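Local coordinates for transglutaminase-like domain-containing protein (Streptococcus suis, PDB 4XZ7) that has transglutaminase activity, forms homodimers and acts as an antiphagocytic virulence factor, at residues 231-234 with 235-239; 245-248 with 249-253; 263-266 with 267-271. All blocks are in the same frame, centred on the assembly; numbering follows the deposited sequence.

How the contacts relate
The three contacts follow one another along the chain. Contact 1 lies on helix 232-239, contact 2 on helix 245-251 and contact 3 at the start of helix 264-277. All belong to the transglutaminase-like domain. The centres of contacts 1 and 2 are about 11 Å apart, those of 2 and 3 about 10 Å, and those of 1 and 3 about 15 Å. Met263 joins them: its SD lies 3.5 Å from Ala234 CB, its CE 3.4 Å from Tyr247 CD1, and its N probably bonds to Gly250 O. The two short helices thus pack beside the start of the helix that carries Cys264. All three contacts touch the second subunit, so this region also contributes to the homodimer.

Contact 1: 231-234 with 235-239; sequences DWEA and ANKAV
Glu233 and Lys237 form a local contact, one turn apart on the short helix 232-239 of the transglutaminase-like domain. Their side chains lie side by side and point the same way. The Lys237 chain bends at chi2 (-41°) and again at chi4 (-57°). These bends fold it back over the preceding turn, and NZ bonds to Glu233 O at 2.9 Å. Lys237 N reaches the same Glu233 O at 3.0 Å, so this carbonyl serves two donors of one residue. On the way, Lys237 CG passes 3.2 Å from Glu233 O. The carboxylate is farther off: Glu233 OE1 and Lys237 NZ form a long salt bridge of 3.9 Å. The helix opens with an N-cap. Asp231 OD1 accepts from Ala234 N at 3.2 Å, and the N-H meets it from above the carboxylate plane. Asp231 O takes Ala235 N at 3.0 Å, and Ala234 O takes Ala238 N at 2.9 Å, continuing the helical pattern. The second subunit also meets the lysine: its Tyr242 makes a cation-pi contact with Lys237 and packs on Glu233 and Ala234. In the same chain, Ala234 rests on Asn246 and Met263.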
loop_
_atom_site.group_PDB
_atom_site.type_symbol
_atom_site.label_atom_id
_atom_site.label_comp_id
_atom_site.label_asym_id
_atom_site.label_seq_id
_atom_site.Cartn_x
_atom_site.Cartn_y
_atom_site.Cartn_z
ATOM N N ASP B 231 5.178 8.894 18.919
ATOM C CA ASP B 231 5.419 9.312 17.545
ATOM C C ASP B 231 4.873 10.707 17.311
ATOM O O ASP B 231 3.776 10.866 16.771
ATOM C CB ASP B 231 4.797 8.328 16.551
ATOM C CG ASP B 231 5.284 8.562 15.121
ATOM O OD1 ASP B 231 5.845 9.638 14.851
ATOM O OD2 ASP B 231 5.107 7.675 14.264
ATOM N N TRP B 232 5.647 11.717 17.711
ATOM C CA TRP B 232 5.234 13.104 17.574
ATOM C C TRP B 232 4.792 13.489 16.137
ATOM O O TRP B 232 3.762 14.150 15.958
ATOM C CB TRP B 232 6.372 14.024 18.070
ATOM C CG TRP B 232 6.702 13.726 19.498
ATOM C CD1 TRP B 232 7.843 13.139 19.981
ATOM C CD2 TRP B 232 5.855 13.938 20.625
ATOM N NE1 TRP B 232 7.771 13.006 21.349
ATOM C CE2 TRP B 232 6.556 13.489 21.769
ATOM C CE3 TRP B 232 4.577 14.491 20.790
ATOM C CZ2 TRP B 232 6.015 13.558 23.044
ATOM C CZ3 TRP B 232 4.042 14.567 22.064
ATOM C CH2 TRP B 232 4.756 14.104 23.172
ATOM N N GLU B 233 5.549 13.064 15.128
ATOM C CA GLU B 233 5.237 13.379 13.724
ATOM C C GLU B 233 3.881 12.840 13.273
ATOM O O GLU B 233 3.060 13.555 12.683
ATOM C CB GLU B 233 6.316 12.809 12.811
ATOM C CG GLU B 233 7.664 13.451 12.963
ATOM C CD GLU B 233 7.931 14.443 11.859
ATOM O OE1 GLU B 233 7.966 15.660 12.151
ATOM O OE2 GLU B 233 8.095 14.002 10.699
ATOM N N ALA B 234 3.647 11.567 13.547
ATOM C CA ALA B 234 2.387 10.951 13.155
ATOM C C ALA B 234 1.216 11.574 13.912
ATOM O O ALA B 234 0.146 11.745 13.342
ATOM C CB ALA B 234 2.436 9.458 13.379
ATOM N N ALA B 235 1.408 11.913 15.189
ATOM C CA ALA B 235 0.318 12.509 15.966
ATOM C C ALA B 235 -0.020 13.888 15.384
ATOM O O ALA B 235 -1.190 14.275 15.263
ATOM C CB ALA B 235 0.692 12.625 17.440
ATOM N N ASN B 236 1.036 14.609 15.032
ATOM C CA ASN B 236 0.939 15.896 14.369
ATOM C C ASN B 236 0.086 15.804 13.101
ATOM O O ASN B 236 -0.897 16.530 12.942
ATOM C CB ASN B 236 2.341 16.403 14.041
ATOM C CG ASN B 236 2.513 17.867 14.344
ATOM O OD1 ASN B 236 3.101 18.238 15.366
ATOM N ND2 ASN B 236 1.997 18.720 13.457
ATOM N N LYS B 237 0.447 14.892 12.207
ATOM C CA LYS B 237 -0.325 14.732 10.976
ATOM C C LYS B 237 -1.747 14.232 11.238
ATOM O O LYS B 237 -2.672 14.542 10.491
ATOM C CB LYS B 237 0.394 13.785 10.011
ATOM C CG LYS B 237 1.853 14.161 9.742
ATOM C CD LYS B 237 2.087 15.667 9.563
ATOM C CE LYS B 237 3.590 16.027 9.671
ATOM N NZ LYS B 237 4.200 15.598 10.978
ATOM N N ALA B 238 -1.943 13.469 12.302
ATOM C CA ALA B 238 -3.287 12.963 12.571
ATOM C C ALA B 238 -4.220 14.062 13.093
ATOM O O ALA B 238 -5.416 14.021 12.810
ATOM C CB ALA B 238 -3.244 11.795 13.555
ATOM N N VAL B 239 -3.703 15.035 13.849
ATOM C CA VAL B 239 -4.594 16.099 14.341
ATOM C C VAL B 239 -5.071 16.990 13.199
ATOM O O VAL B 239 -6.120 17.625 13.298
ATOM C CB VAL B 239 -3.947 17.005 15.423
ATOM C CG1 VAL B 239 -3.405 16.173 16.586
ATOM C CG2 VAL B 239 -2.874 17.914 14.829
#

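Contact 2: 245-248 with 249-253; sequences INYY and LGSDL
Ser251 reaches back one turn to Tyr247 toward the C-terminal end of helix 245-251, in the transglutaminase-like domain. Its CB lies 3.1 Å from Tyr247 O. OG is turned opposite the carbonyl carbon of Ser251 (chi1 -61°), which brings it to Tyr247 O, where it donates a bond of 2.6 Å. The same OG sits over the centre of the Tyr247 ring, 3.5 Å above its plane. The one hydroxyl thus bonds the backbone carbonyl of Tyr247 and rests on a face of its ring. Tyr247 and Tyr248 also meet: Tyr247 CD2 lies over one face of the Tyr248 ring, offset toward its rim. Further back, Leu249 CG is 3.6 Å from Ile245 O, and Leu249 CD1 approaches Asn246 OD1 at 3.7 Å. The amide of Asn246 has its polar partner in Asp244, through ND2. Asp252 leads into the next turn; its OD1 caps Phe254 N, and OD2 bonds to Asn183 and to Tyr173 and Asn167 of the second subunit. Tyr248 O takes two donors from the same face of its carbonyl plane: Ser251 N at 3.1 Å and Asp252 N, also at 3.1 Å.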
loop_
_atom_site.group_PDB
_atom_site.type_symbol
_atom_site.label_atom_id
_atom_site.label_comp_id
_atom_site.label_asym_id
_atom_site.label_seq_id
_atom_site.Cartn_x
_atom_site.Cartn_y
_atom_site.Cartn_z
ATOM N N ILE B 245 -0.193 6.225 6.858
ATOM C CA ILE B 245 -0.064 4.824 7.232
ATOM C C ILE B 245 0.639 4.715 8.605
ATOM O O ILE B 245 0.375 3.790 9.396
ATOM C CB ILE B 245 0.715 4.017 6.135
ATOM C CG1 ILE B 245 0.742 2.519 6.471
ATOM C CG2 ILE B 245 2.152 4.510 6.009
ATOM C CD1 ILE B 245 1.510 1.697 5.450
ATOM N N ASN B 246 1.490 5.692 8.908
ATOM C CA ASN B 246 2.184 5.734 10.207
ATOM C C ASN B 246 1.224 5.831 11.402
ATOM O O ASN B 246 1.568 5.435 12.516
ATOM C CB ASN B 246 3.168 6.894 10.248
ATOM C CG ASN B 246 4.335 6.698 9.303
ATOM O OD1 ASN B 246 5.072 5.712 9.398
ATOM N ND2 ASN B 246 4.504 7.634 8.379
ATOM N N TYR B 247 0.024 6.360 11.178
ATOM C CA TYR B 247 -0.982 6.365 12.237
ATOM C C TYR B 247 -1.323 4.928 12.647
ATOM O O TYR B 247 -1.369 4.575 13.842
ATOM C CB TYR B 247 -2.258 7.096 11.805
ATOM C CG TYR B 247 -3.361 6.965 12.836
ATOM C CD1 TYR B 247 -3.394 7.782 13.960
ATOM C CD2 TYR B 247 -4.343 6.000 12.699
ATOM C CE1 TYR B 247 -4.397 7.647 14.917
ATOM C CE2 TYR B 247 -5.335 5.850 13.641
ATOM C CZ TYR B 247 -5.366 6.671 14.745
ATOM O OH TYR B 247 -6.371 6.498 15.663
ATOM N N TYR B 248 -1.526 4.093 11.645
ATOM C CA TYR B 248 -1.880 2.709 11.891
ATOM C C TYR B 248 -0.681 1.952 12.460
ATOM O O TYR B 248 -0.839 1.126 13.367
ATOM C CB TYR B 248 -2.412 2.077 10.594
ATOM C CG TYR B 248 -3.543 2.922 10.065
ATOM C CD1 TYR B 248 -4.717 3.029 10.781
ATOM C CD2 TYR B 248 -3.410 3.670 8.906
ATOM C CE1 TYR B 248 -5.745 3.821 10.354
ATOM C CE2 TYR B 248 -4.455 4.474 8.455
ATOM C CZ TYR B 248 -5.617 4.543 9.196
ATOM O OH TYR B 248 -6.680 5.324 8.797
ATOM N N LEU B 249 0.518 2.268 11.973
ATOM C CA LEU B 249 1.724 1.624 12.505
ATOM C C LEU B 249 2.006 2.011 13.961
ATOM O O LEU B 249 2.702 1.282 14.693
ATOM C CB LEU B 249 2.940 1.974 11.659
ATOM C CG LEU B 249 2.947 1.431 10.238
ATOM C CD1 LEU B 249 4.095 2.103 9.471
ATOM C CD2 LEU B 249 3.147 -0.063 10.303
ATOM N N GLY B 250 1.495 3.165 14.383
ATOM C CA GLY B 250 1.669 3.575 15.767
ATOM C C GLY B 250 0.508 3.190 16.668
ATOM O O GLY B 250 0.588 3.360 17.903
ATOM N N SER B 251 -0.577 2.697 16.055
ATOM C CA SER B 251 -1.814 2.420 16.792
ATOM C C SER B 251 -2.156 0.939 16.977
ATOM O O SER B 251 -2.963 0.597 17.851
ATOM C CB SER B 251 -2.995 3.096 16.094
ATOM O OG SER B 251 -2.825 4.504 16.046
ATOM N N ASP B 252 -1.575 0.060 16.151
ATOM C CA ASP B 252 -1.967 -1.342 16.210
ATOM C C ASP B 252 -1.184 -2.124 17.260
ATOM O O ASP B 252 -0.301 -1.589 17.934
ATOM C CB ASP B 252 -1.859 -2.032 14.832
ATOM C CG ASP B 252 -0.424 -2.257 14.348
ATOM O OD1 ASP B 252 0.532 -2.253 15.143
ATOM O OD2 ASP B 252 -0.261 -2.477 13.127
ATOM N N LEU B 253 -1.491 -3.407 17.353
ATOM C CA LEU B 253 -1.028 -4.227 18.460
ATOM C C LEU B 253 0.479 -4.441 18.468
ATOM O O LEU B 253 1.018 -4.951 19.444
ATOM C CB LEU B 253 -1.733 -5.581 18.457
ATOM C CG LEU B 253 -1.472 -6.622 17.362
ATOM C CD1 LEU B 253 -2.089 -7.970 17.800
ATOM C CD2 LEU B 253 -2.048 -6.205 16.020
#

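Contact 3: 263-266 with 267-271; sequences MCVG and FSTTA
Cys264 O is gripped by two groups of Ser268, the backbone N and the side-chain OG, each at 2.9 Å. They come from opposite faces of the carbonyl plane. The site is the first turn of helix 264-277, with Met263 at the N-cap position. In transglutaminases and related enzymes the nucleophilic cysteine begins a helix of this kind, and a histidine follows on a strand of the sheet. Cys264, which touches His295 and Ala296 on strand 294-302, has a position consistent with that role. One residue on, the double grip is repeated. Val265 O accepts from Thr269 N at 2.9 Å and from Thr269 OG1 at 2.8 Å, the hydroxyl coming from above the carbonyl plane. Both hydroxyl groups reach back because their oxygens stand opposite the residue's own carbonyl carbon (chi1 -58° in Ser268 and in Thr269). Two buried hydroxyls thereby find an acceptor within the helix; Ala296 O is a weak alternative acceptor for Ser268 OG. Thr269 OG1 also lies against Val265 CG1 at 3.7 Å. Beyond the helix, Val265 packs on Ser251 and on Tyr169 of the second subunit, while Ser268 and Thr269 rest on Val284 of strand 282-288. Gly266 O takes Thr270 N at 3.0 Å in an almost straight bond, with an angle of 177° at the hydrogen. The Phe267 ring turns its edge to the N-cap residue: CD2 lies 3.3 Å from Met263 O, which sits in the plane of the ring.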
loop_
_atom_site.group_PDB
_atom_site.type_symbol
_atom_site.label_atom_id
_atom_site.label_comp_id
_atom_site.label_asym_id
_atom_site.label_seq_id
_atom_site.Cartn_x
_atom_site.Cartn_y
_atom_site.Cartn_z
ATOM N N MET B 263 1.540 5.654 19.234
ATOM C CA MET B 263 0.637 6.676 19.645
ATOM C C MET B 263 -0.363 6.136 20.628
ATOM O O MET B 263 -0.268 5.019 20.991
ATOM C CB MET B 263 -0.064 7.248 18.448
ATOM C CG MET B 263 0.808 8.192 17.727
ATOM S SD MET B 263 0.322 8.620 16.099
ATOM C CE MET B 263 -1.333 9.147 16.250
ATOM N N CYS B 264 -1.312 6.960 21.013
ATOM C CA CYS B 264 -2.228 6.665 22.098
ATOM C C CYS B 264 -2.961 5.319 22.031
ATOM O O CYS B 264 -3.006 4.630 22.994
ATOM C CB CYS B 264 -3.201 7.827 22.380
ATOM S SG CYS B 264 -4.398 8.211 21.107
ATOM N N VAL B 265 -3.512 4.981 20.886
ATOM C CA VAL B 265 -4.190 3.736 20.732
ATOM C C VAL B 265 -3.216 2.597 20.926
ATOM O O VAL B 265 -3.532 1.673 21.586
ATOM C CB VAL B 265 -4.961 3.610 19.412
ATOM C CG1 VAL B 265 -5.524 2.216 19.259
ATOM C CG2 VAL B 265 -6.083 4.619 19.365
ATOM N N GLY B 266 -2.018 2.714 20.385
ATOM C CA GLY B 266 -1.017 1.684 20.619
ATOM C C GLY B 266 -0.713 1.467 22.090
ATOM O O GLY B 266 -0.869 0.363 22.616
ATOM N N PHE B 267 -0.275 2.530 22.762
ATOM C CA PHE B 267 -0.080 2.484 24.214
ATOM C C PHE B 267 -1.257 1.853 24.960
ATOM O O PHE B 267 -1.065 0.987 25.799
ATOM C CB PHE B 267 0.139 3.886 24.761
ATOM C CG PHE B 267 1.542 4.396 24.618
ATOM C CD1 PHE B 267 2.424 4.329 25.689
ATOM C CD2 PHE B 267 1.961 4.993 23.436
ATOM C CE1 PHE B 267 3.709 4.831 25.576
ATOM C CE2 PHE B 267 3.249 5.501 23.309
ATOM C CZ PHE B 267 4.125 5.427 24.380
ATOM N N SER B 268 -2.472 2.295 24.655
ATOM C CA SER B 268 -3.664 1.844 25.375
ATOM C C SER B 268 -3.997 0.377 25.082
ATOM O O SER B 268 -4.488 -0.345 25.959
ATOM C CB SER B 268 -4.873 2.726 25.033
ATOM O OG SER B 268 -4.625 4.100 25.337
ATOM N N THR B 269 -3.739 -0.068 23.856
ATOM C CA THR B 269 -4.025 -1.462 23.491
ATOM C C THR B 269 -3.037 -2.429 24.148
ATOM O O THR B 269 -3.426 -3.474 24.683
ATOM C CB THR B 269 -3.989 -1.658 21.973
ATOM O OG1 THR B 269 -4.948 -0.781 21.357
ATOM C CG2 THR B 269 -4.277 -3.108 21.613
ATOM N N THR B 270 -1.759 -2.066 24.129
ATOM C CA THR B 270 -0.756 -2.870 24.813
ATOM C C THR B 270 -1.029 -2.893 26.321
ATOM O O THR B 270 -0.900 -3.933 26.968
ATOM C CB THR B 270 0.656 -2.333 24.552
ATOM O OG1 THR B 270 0.925 -2.417 23.155
ATOM C CG2 THR B 270 1.713 -3.153 25.319
ATOM N N ALA B 271 -1.418 -1.749 26.869
ATOM C CA ALA B 271 -1.711 -1.678 28.295
ATOM C C ALA B 271 -2.935 -2.517 28.655
ATOM O O ALA B 271 -2.929 -3.214 29.656
ATOM C CB ALA B 271 -1.909 -0.231 28.739
#